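Side-chain contacts in putative uncharacterized protein (PDB 5BYP), which is of unknown function but has a lipocalin-like fold of the calycin clan, a curled antiparallel beta sheet that in relatives often holds small hydrophobic ligands: residues 75-78 and 79-82; 82-86 and 87-91. All blocks are in the same frame, centred on the assembly; numbering follows the deposited sequence.

Contact 1 (75-78 and 79-82)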
# COMPACT_ATOMS: atom_id res chain seq x y z
N GLY A 75 -12.67 -15.17 13.19
CA GLY A 75 -12.34 -16.34 12.39
C GLY A 75 -11.05 -16.27 11.59
O GLY A 75 -10.59 -17.30 11.09
N ASN A 76 -10.46 -15.06 11.47
CA ASN A 76 -9.23 -14.83 10.69
C ASN A 76 -7.96 -14.52 11.52
O ASN A 76 -6.87 -14.54 10.96
CB ASN A 76 -9.44 -13.64 9.73
CG ASN A 76 -10.23 -13.94 8.50
OD1 ASN A 76 -10.13 -15.02 7.93
ND2 ASN A 76 -10.89 -12.93 7.95
N GLU A 77 -8.09 -14.20 12.83
CA GLU A 77 -7.00 -13.73 13.71
C GLU A 77 -5.70 -14.54 13.59
O GLU A 77 -4.64 -13.94 13.61
CB GLU A 77 -7.43 -13.71 15.18
CG GLU A 77 -6.56 -12.83 16.07
CD GLU A 77 -6.56 -11.38 15.66
OE1 GLU A 77 -7.59 -10.70 15.87
OE2 GLU A 77 -5.55 -10.94 15.07
N ALA A 78 -5.79 -15.88 13.49
CA ALA A 78 -4.61 -16.74 13.41
C ALA A 78 -3.79 -16.46 12.14
O ALA A 78 -2.58 -16.24 12.23
CB ALA A 78 -5.04 -18.20 13.46
N ALA A 79 -4.46 -16.42 10.99
CA ALA A 79 -3.84 -16.12 9.71
C ALA A 79 -3.43 -14.65 9.63
O ALA A 79 -2.36 -14.34 9.09
CB ALA A 79 -4.80 -16.47 8.58
N HIS A 80 -4.24 -13.74 10.21
CA HIS A 80 -3.92 -12.30 10.25
C HIS A 80 -2.61 -12.08 11.01
O HIS A 80 -1.74 -11.38 10.52
CB HIS A 80 -5.05 -11.49 10.91
CG HIS A 80 -4.83 -10.00 10.89
ND1 HIS A 80 -5.07 -9.25 9.76
CD2 HIS A 80 -4.43 -9.17 11.88
CE1 HIS A 80 -4.81 -8.00 10.09
NE2 HIS A 80 -4.41 -7.91 11.35
N GLU A 81 -2.47 -12.72 12.20
CA GLU A 81 -1.28 -12.60 13.03
C GLU A 81 -0.04 -13.21 12.33
O GLU A 81 1.04 -12.62 12.42
CB GLU A 81 -1.49 -13.22 14.42
CG GLU A 81 -2.32 -12.33 15.35
CD GLU A 81 -1.91 -10.86 15.48
OE1 GLU A 81 -0.77 -10.60 15.92
OE2 GLU A 81 -2.73 -9.98 15.16
N GLU A 82 -0.22 -14.31 11.55
CA GLU A 82 0.88 -14.88 10.75
C GLU A 82 1.36 -13.86 9.69
O GLU A 82 2.54 -13.83 9.37
CB GLU A 82 0.45 -16.19 10.06
CG GLU A 82 0.25 -17.36 11.02
CD GLU A 82 -0.28 -18.66 10.42
OE1 GLU A 82 -0.21 -18.82 9.18
OE2 GLU A 82 -0.74 -19.53 11.20

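Contact 2 (82-86 and 87-91)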
# COMPACT_ATOMS: atom_id res chain seq x y z
N GLU A 82 -0.22 -14.31 11.55
CA GLU A 82 0.88 -14.88 10.75
C GLU A 82 1.36 -13.86 9.69
O GLU A 82 2.54 -13.83 9.37
CB GLU A 82 0.45 -16.19 10.06
CG GLU A 82 0.25 -17.36 11.02
CD GLU A 82 -0.28 -18.66 10.42
OE1 GLU A 82 -0.21 -18.82 9.18
OE2 GLU A 82 -0.74 -19.53 11.20
N LEU A 83 0.46 -13.01 9.19
CA LEU A 83 0.79 -12.03 8.15
C LEU A 83 1.43 -10.79 8.73
O LEU A 83 2.50 -10.39 8.28
CB LEU A 83 -0.50 -11.66 7.36
CG LEU A 83 -0.46 -10.39 6.51
CD1 LEU A 83 0.42 -10.57 5.32
CD2 LEU A 83 -1.87 -9.96 6.08
N VAL A 84 0.74 -10.13 9.69
CA VAL A 84 1.17 -8.84 10.25
C VAL A 84 2.46 -8.95 11.08
O VAL A 84 3.05 -7.92 11.39
CB VAL A 84 0.06 -8.10 11.06
CG1 VAL A 84 -1.04 -7.62 10.13
CG2 VAL A 84 -0.52 -8.96 12.17
N ASN A 85 2.92 -10.18 11.40
CA ASN A 85 4.17 -10.42 12.15
C ASN A 85 5.31 -10.84 11.21
O ASN A 85 6.44 -10.99 11.67
CB ASN A 85 3.97 -11.49 13.25
CG ASN A 85 3.07 -11.05 14.36
OD1 ASN A 85 3.36 -10.09 15.10
ND2 ASN A 85 1.95 -11.70 14.50
N SER A 86 5.03 -11.06 9.91
CA SER A 86 6.06 -11.45 8.94
C SER A 86 6.94 -10.28 8.63
O SER A 86 6.44 -9.16 8.49
CB SER A 86 5.41 -11.98 7.66
OG SER A 86 4.79 -10.95 6.89
N ALA A 87 8.25 -10.52 8.45
CA ALA A 87 9.23 -9.47 8.12
C ALA A 87 8.86 -8.76 6.80
O ALA A 87 9.10 -7.57 6.65
CB ALA A 87 10.62 -10.08 8.03
N SER A 88 8.26 -9.51 5.86
CA SER A 88 7.87 -9.02 4.55
C SER A 88 6.87 -7.88 4.66
O SER A 88 7.01 -6.86 4.00
CB SER A 88 7.28 -10.16 3.73
OG SER A 88 8.05 -11.35 3.85
N TYR A 89 5.88 -8.05 5.55
CA TYR A 89 4.84 -7.07 5.86
C TYR A 89 5.45 -5.88 6.61
O TYR A 89 5.18 -4.72 6.27
CB TYR A 89 3.72 -7.75 6.68
CG TYR A 89 2.74 -6.80 7.30
CD1 TYR A 89 2.96 -6.26 8.57
CD2 TYR A 89 1.57 -6.44 6.63
CE1 TYR A 89 2.06 -5.37 9.14
CE2 TYR A 89 0.68 -5.52 7.18
CZ TYR A 89 0.91 -5.02 8.46
OH TYR A 89 0.04 -4.13 9.01
N LYS A 90 6.27 -6.16 7.60
CA LYS A 90 6.93 -5.08 8.35
C LYS A 90 7.82 -4.20 7.42
O LYS A 90 7.79 -2.97 7.54
CB LYS A 90 7.75 -5.65 9.51
CG LYS A 90 6.88 -6.03 10.71
CD LYS A 90 7.56 -7.07 11.59
CE LYS A 90 6.80 -7.31 12.85
NZ LYS A 90 7.38 -8.45 13.61
N ASN A 91 8.53 -4.82 6.47
CA ASN A 91 9.38 -4.05 5.58
C ASN A 91 8.59 -3.36 4.48
O ASN A 91 8.98 -2.28 4.04
CB ASN A 91 10.45 -4.94 4.94
CG ASN A 91 11.36 -5.66 5.92
OD1 ASN A 91 11.33 -5.45 7.15
ND2 ASN A 91 12.14 -6.61 5.39

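Contact 1 (75-78 and 79-82)
Glu81 lies alongside Glu77, one helical turn earlier, the two chains pointing the same way. From CB outward, Glu81 first meets backbone: CB lies 3.3 Å from Glu77 O, the carbonyl that also accepts the hydrogen bond from Glu81 N. With CG anti to the carbonyl carbon (chi1 -77°), the chain folds back over this carbonyl, and Glu81 CG comes within 3.5 Å of Glu77 OE2. A second bend, at chi2, brings the carboxylates together, their planes 46° apart, with Glu81 CD 3.7 Å from Glu77 OE2. The two side chains come closest at Glu77 OE2 and Glu81 OE2, 3.0 Å apart; both are acceptors, and if both groups are ionised the pairing is likely to be unfavourable. Glu81 OE2 also has the like-charged Asp97 nearby, while OE1 is hydrogen-bonded elsewhere in the structure. Cutting Glu81 back to an alanine would remove CG and the carboxylate, and would probably leave Glu77 O less covered and the end of Glu77 without its neighbour, freer to turn.

All this happens on the first turns of helix 77-84, at the surface of the chain, in the excursion that links strand 63-68 to strand 100-108 of the lipocalin-like sheet. Regular i to i+4 backbone bonds build the turns: His80 N to Asn76 O is 2.8 Å, with the donor in the carbonyl plane, and Glu82 N to Ala78 O is 3.1 Å. The buried His80 ring is hydrogen-bonded through ND1 to Pro70 O and through NE2 to Asp97 O. Glu77 OE2 approaches this ring obliquely, 3.8 Å from His80 CD2.

Contact 2 (82-86 and 87-91)
Ser86 OG reaches back to Leu83 O and forward to Tyr89 N, making Ser86 the N-cap of helix 87-92, just after helix 77-84 ends. A chi1 of 72° sets OG between the backbone N and the carbonyl carbon, where it donates to Leu83 O at 2.7 Å and accepts a weak capping bond from Tyr89 N at 3.4 Å. Leu83 O takes a second bond from Ser86 N, so two donors grip one carbonyl at the bend between the helices.

Tyr89 has CG anti to its own N (chi1 168°), which swings the ring back against the preceding helix. Val84 CA sits over one face of the Tyr89 ring, 3.8 Å from the centroid, a CH-pi contact. Val84 CG1 adds an apolar touch 3.7 Å from Tyr89 CZ, the two side chains running side by side. Beyond the pair, Tyr89 OH bonds to Gly96 O and the ring touches Trp95, joining this bend to the following loop.

On the exposed side, Lys90 is extended beyond CG and passes Ser86 O, which accepts from Lys90 N at 3.1 Å. At the far end of the chain, Lys90 NZ makes a weak hydrogen bond to Asn85 O, 3.3 Å away.

From the N terminus the chain runs through strands 10-18 to 63-68 of the curled sheet, then leaves it for a helical excursion that holds both contacts. Contact 1 comes first, closing the opening turns of helix 77-84; contact 2 closes the short turn between helices 77-84 and 87-92, before the chain returns to strand 100-108, which pairs with 63-68. They meet at Glu82, with centres about 12 Å apart, and neither encloses the other. Contact 1 faces the loop containing Pro70 and Asn72, whereas contact 2 borders strand 51-60 through Leu83 and Ser88. The loop carrying Gly96 and Asp97 is common ground: His80 reaches it from contact 1, Val84 and Tyr89 from contact 2.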